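Cg9734-pa (Drosophila melanogaster, PDB 2BK9) binds a haem whose iron is six-coordinate within a globin fold, and probably carries oxygen, with a possible peroxidase activity. Local coordinates at residues 6-9 with 10-14; 89-92 with 93-97. The protein carries 1 engineered substitution. All blocks are in the same frame, centred on the assembly; numbering follows the deposited sequence. Where two conformers were deposited one is given.

Interaction 1 of 2, residues 6-9 with 10-14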
# COMPACT_ATOMS: atom_id res chain seq x y z
N VAL A 6 15.68 3.00 8.66
CA VAL A 6 15.10 4.11 7.92
C VAL A 6 15.83 4.34 6.62
O VAL A 6 15.23 4.53 5.57
CB VAL A 6 15.10 5.38 8.76
CG1 VAL A 6 14.73 6.57 7.95
CG2 VAL A 6 14.18 5.18 9.98
N GLN A 7 17.15 4.36 6.68
CA GLN A 7 17.94 4.61 5.50
C GLN A 7 17.72 3.51 4.48
O GLN A 7 17.66 3.76 3.28
CB GLN A 7 19.43 4.74 5.89
CG GLN A 7 20.37 4.91 4.74
CD GLN A 7 20.29 6.28 4.01
OE1 GLN A 7 19.44 7.11 4.28
NE2 GLN A 7 21.22 6.49 3.06
N LEU A 8 17.66 2.27 4.93
CA LEU A 8 17.43 1.16 4.02
C LEU A 8 16.10 1.30 3.29
O LEU A 8 16.01 1.09 2.09
CB LEU A 8 17.51 -0.13 4.83
CG LEU A 8 17.45 -1.45 4.06
CD1 LEU A 8 15.93 -1.81 3.77
CD2 LEU A 8 18.41 -1.42 2.81
N ILE A 9 15.06 1.65 4.02
CA ILE A 9 13.74 1.88 3.39
C ILE A 9 13.86 3.00 2.34
O ILE A 9 13.43 2.84 1.20
CB ILE A 9 12.69 2.20 4.44
CG1 ILE A 9 12.27 0.96 5.27
CG2 ILE A 9 11.42 2.74 3.78
CD1 ILE A 9 11.21 0.03 4.81
N LYS A 10 14.45 4.11 2.72
CA LYS A 10 14.55 5.22 1.79
C LYS A 10 15.29 4.85 0.52
O LYS A 10 14.85 5.15 -0.59
CB LYS A 10 15.15 6.45 2.45
CG LYS A 10 14.20 7.09 3.43
CD LYS A 10 14.80 8.38 3.97
CE LYS A 10 13.83 9.10 4.85
NZ LYS A 10 14.16 10.55 4.77
N LYS A 11 16.44 4.23 0.68
CA LYS A 11 17.27 3.93 -0.47
C LYS A 11 16.62 2.85 -1.36
O LYS A 11 16.64 2.98 -2.57
CB LYS A 11 18.65 3.50 -0.05
CG LYS A 11 19.52 4.56 0.62
CD LYS A 11 19.65 5.87 -0.16
CE LYS A 11 20.30 5.67 -1.51
NZ LYS A 11 20.43 6.94 -2.25
N THR A 12 16.08 1.79 -0.78
CA THR A 12 15.45 0.75 -1.60
C THR A 12 14.16 1.22 -2.25
O THR A 12 13.84 0.75 -3.34
CB THR A 12 15.21 -0.54 -0.79
OG1 THR A 12 14.40 -0.29 0.37
CG2 THR A 12 16.51 -1.20 -0.37
N TRP A 13 13.47 2.17 -1.65
CA TRP A 13 12.27 2.73 -2.24
C TRP A 13 12.54 3.49 -3.54
O TRP A 13 11.68 3.54 -4.39
CB TRP A 13 11.62 3.68 -1.23
CG TRP A 13 10.40 4.39 -1.66
CD1 TRP A 13 10.24 5.73 -1.67
CD2 TRP A 13 9.15 3.84 -2.06
NE1 TRP A 13 8.95 6.05 -2.04
CE2 TRP A 13 8.27 4.92 -2.31
CE3 TRP A 13 8.66 2.54 -2.25
CZ2 TRP A 13 6.95 4.70 -2.70
CZ3 TRP A 13 7.37 2.37 -2.67
CH2 TRP A 13 6.52 3.44 -2.87
N GLU A 14 13.76 4.02 -3.69
CA GLU A 14 14.07 4.82 -4.86
C GLU A 14 13.78 4.04 -6.14
O GLU A 14 13.43 4.66 -7.14
CB GLU A 14 15.54 5.27 -4.86
CG GLU A 14 15.85 6.24 -3.75
CD GLU A 14 17.29 6.68 -3.72
OE1 GLU A 14 18.07 6.34 -4.62
OE2 GLU A 14 17.67 7.38 -2.77
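Gln7 turns one face of its terminal amide to Lys11: Lys11 CG sits over Gln7 NE2 at 3.5 Å, with the next methylene of the lysine close beside it. This is one of the i to i+4 pairings along helix 3-17, the first helix of the globin fold. The carboxylate of Glu14 is met on the syn side of OE2 by Lys11 NZ at 2.8 Å, 27° out of its plane, in a salt bridge on the exposed surface. Bends at chi2 and chi3 bring the lysine round to it, and Glu14 is also known as a magnesium ligand in this protein. The Trp13 indole swings inward to Phe69 and Ile73 of helix 56-75 and gives its NE1 proton to Asp70, while its backbone N donates to Ile9 O. Leu8 O is gripped twice: Thr12 N reaches it at 3.0 Å and Thr12 OG1 at 2.7 Å, from opposite faces of the carbonyl plane. With OG1 lodged between backbone N and carbonyl carbon (chi1 57°), the hydroxyl turns back over the preceding turn, where it also accepts from Trp131 NE1 of helix 125-143. A valine in place of Thr12 would probably leave the Trp131 indole N-H without its acceptor and Leu8 O with the backbone bond alone. Ile9 packs inward against Trp131 and Leu134. One residue back from Lys11, Lys10 runs side by side with Val6, Lys10 CE resting against Val6 CG1 at 4.1 Å.

Interaction 2 of 2, residues 89-92 with 93-97; sequences WTKI and AVSHI. With HEM (protoporphyrin IX containing Fe), chain B.
His96 binds the haem iron through NE2 at 2.0 Å and is steadied by Ile92, one helical turn back. Its imidazole stands staggered on the porphyrin, CE1 leaning toward the meso carbon CHB, between pyrrole nitrogens NA and NB. The opposite ring nitrogen, ND1, donates to Ile92 O at 2.8 Å; the bond is nearly straight (170°), and the oxygen lies in the imidazole plane although the donor stands 35° out of the carbonyl plane. Iron at one nitrogen and a carbonyl at the other thus fix the rotation of the ring. Ile92 adds a side-chain contact, its CG2 meeting His96 CE1 at 3.7 Å. The isoleucine runs alongside the histidine, with CG1 anti to its carbonyl carbon (chi1 -65°), and its CD1 comes within 3.9 Å of the haem methyl CMA. Trp89 also lines the pocket: CH2, on the edge of the indole, touches the vinyl carbon CBB at 3.8 Å. Helix 81-96 is the F helix of the globin fold and His96 its proximal histidine; His61 takes the other axial position, making the bis-histidyl, six-coordinate haem. Behind the first shell, Trp89 is held by a hydrogen bond from NE1 to Ser72 and an edge-to-face stack with Phe69, both on helix 56-75. Backbone bonds carry the turn beneath the ligand: Ala93 N to Trp89 O, Val94 N to Thr90 O, and Ser95 N to Lys91 O at 2.9 Å. At the next step His96 N makes a weak bond of 3.4 Å to Ile92 O, the same oxygen that accepts from the imidazole.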
# COMPACT_ATOMS: atom_id res chain seq x y z
N TRP A 89 -2.49 7.70 7.61
CA TRP A 89 -3.13 6.38 7.48
C TRP A 89 -4.50 6.33 8.13
O TRP A 89 -5.33 5.54 7.72
CB TRP A 89 -2.17 5.30 7.94
CG TRP A 89 -1.06 5.15 6.96
CD1 TRP A 89 0.19 5.74 7.01
CD2 TRP A 89 -1.12 4.45 5.74
NE1 TRP A 89 0.89 5.42 5.88
CE2 TRP A 89 0.11 4.62 5.09
CE3 TRP A 89 -2.08 3.66 5.13
CZ2 TRP A 89 0.39 4.01 3.88
CZ3 TRP A 89 -1.80 3.07 3.92
CH2 TRP A 89 -0.56 3.24 3.32
N THR A 90 -4.76 7.19 9.11
CA THR A 90 -6.11 7.32 9.60
C THR A 90 -7.01 7.85 8.52
O THR A 90 -8.13 7.37 8.30
CB THR A 90 -6.16 8.17 10.85
OG1 THR A 90 -5.44 7.52 11.91
CG2 THR A 90 -7.60 8.34 11.32
N LYS A 91 -6.51 8.81 7.76
CA LYS A 91 -7.29 9.38 6.67
C LYS A 91 -7.54 8.33 5.57
O LYS A 91 -8.66 8.19 5.09
CB LYS A 91 -6.64 10.64 6.11
CG LYS A 91 -7.42 11.20 4.94
CD LYS A 91 -6.92 12.57 4.51
CE LYS A 91 -7.78 13.11 3.41
NZ LYS A 91 -9.10 13.62 3.90
N ILE A 92 -6.53 7.56 5.23
CA ILE A 92 -6.75 6.47 4.27
C ILE A 92 -7.82 5.52 4.78
O ILE A 92 -8.74 5.13 4.06
CB ILE A 92 -5.45 5.72 4.01
CG1 ILE A 92 -4.41 6.62 3.32
CG2 ILE A 92 -5.69 4.48 3.19
CD1 ILE A 92 -4.85 7.21 2.04
N ALA A 93 -7.74 5.12 6.04
CA ALA A 93 -8.70 4.18 6.58
C ALA A 93 -10.12 4.75 6.49
O ALA A 93 -11.06 4.09 6.02
CB ALA A 93 -8.38 3.83 8.01
N VAL A 94 -10.27 5.98 6.93
CA VAL A 94 -11.61 6.54 6.94
C VAL A 94 -12.11 6.71 5.51
O VAL A 94 -13.31 6.49 5.25
CB VAL A 94 -11.62 7.82 7.75
CG1 VAL A 94 -12.96 8.51 7.65
CG2 VAL A 94 -11.31 7.48 9.22
N SER A 95 -11.25 7.03 4.56
CA SER A 95 -11.65 7.19 3.18
C SER A 95 -12.26 5.92 2.57
O SER A 95 -13.00 6.01 1.60
CB SER A 95 -10.45 7.63 2.31
OG SER A 95 -10.16 8.97 2.55
N HIS A 96 -11.93 4.75 3.08
CA HIS A 96 -12.45 3.51 2.53
C HIS A 96 -13.70 3.01 3.23
O HIS A 96 -14.30 2.06 2.75
CB HIS A 96 -11.35 2.45 2.51
CG HIS A 96 -10.26 2.74 1.54
ND1 HIS A 96 -9.20 3.57 1.83
CD2 HIS A 96 -10.10 2.37 0.25
CE1 HIS A 96 -8.41 3.64 0.75
NE2 HIS A 96 -8.93 2.91 -0.21
N ILE A 97 -14.09 3.60 4.35
CA ILE A 97 -15.30 3.16 5.07
C ILE A 97 -16.52 3.10 4.17
O ILE A 97 -17.27 2.12 4.22
CB ILE A 97 -15.50 4.00 6.33
CG1 ILE A 97 -14.44 3.61 7.35
CG2 ILE A 97 -16.91 3.83 6.86
CD1 ILE A 97 -14.43 4.50 8.58
CHA HEM B . -10.10 5.08 -3.15
CHB HEM B . -5.68 4.91 -1.27
CHC HEM B . -6.30 0.26 -0.47
CHD HEM B . -10.49 0.32 -2.75
C1A HEM B . -8.88 5.43 -2.64
C2A HEM B . -8.41 6.81 -2.47
C3A HEM B . -7.17 6.78 -1.92
C4A HEM B . -6.84 5.39 -1.78
CMA HEM B . -6.21 7.92 -1.52
CAA HEM B . -9.23 8.04 -2.85
CBA HEM B . -10.31 8.31 -1.80
CGA HEM B . -11.15 9.45 -2.32
O1A HEM B . -12.03 9.22 -3.19
O2A HEM B . -10.94 10.59 -1.87
C1B HEM B . -5.42 3.61 -0.93
C2B HEM B . -4.25 3.17 -0.22
C3B HEM B . -4.43 1.86 0.01
C4B HEM B . -5.72 1.48 -0.50
CMB HEM B . -3.10 4.06 0.15
CAB HEM B . -3.57 0.93 0.77
CBB HEM B . -2.25 0.98 0.83
C1C HEM B . -7.48 -0.15 -1.00
C2C HEM B . -8.05 -1.49 -0.95
C3C HEM B . -9.19 -1.50 -1.64
C4C HEM B . -9.40 -0.15 -2.10
CMC HEM B . -7.41 -2.66 -0.20
CAC HEM B . -10.07 -2.70 -1.84
CBC HEM B . -10.87 -2.94 -2.86
C1D HEM B . -10.76 1.61 -3.08
C2D HEM B . -11.96 2.06 -3.65
C3D HEM B . -11.85 3.47 -3.79
C4D HEM B . -10.56 3.79 -3.25
CMD HEM B . -13.12 1.19 -4.10
CAD HEM B . -12.91 4.38 -4.36
CBD HEM B . -12.85 4.43 -5.85
CGD HEM B . -13.90 5.31 -6.46
O1D HEM B . -14.05 5.30 -7.71
O2D HEM B . -14.60 6.03 -5.71
NA HEM B . -7.91 4.59 -2.18
NB HEM B . -6.32 2.55 -1.10
NC HEM B . -8.33 0.65 -1.72
ND HEM B . -9.92 2.67 -2.83
FE HEM B . -8.12 2.63 -1.99

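How the interactions relate
From the N terminus, interaction 1 comes first and is complete within helix 3-17; interaction 2 follows much later, within helix 81-96. Each joins consecutive turns of one helix, closing no long loop, so the two stand in series and neither nest nor cross. They lie on opposite sides of the chain's centre, with centres about 25 Å apart and nearest atoms about 9 Å apart. Helices 56-75 and 125-143 link them: Phe69 touches Trp13 from interaction 1 and Trp89 from interaction 2, while helix 125-143 offers Trp131 and Leu134 to the first contact and Val138 and Ile141 to the second.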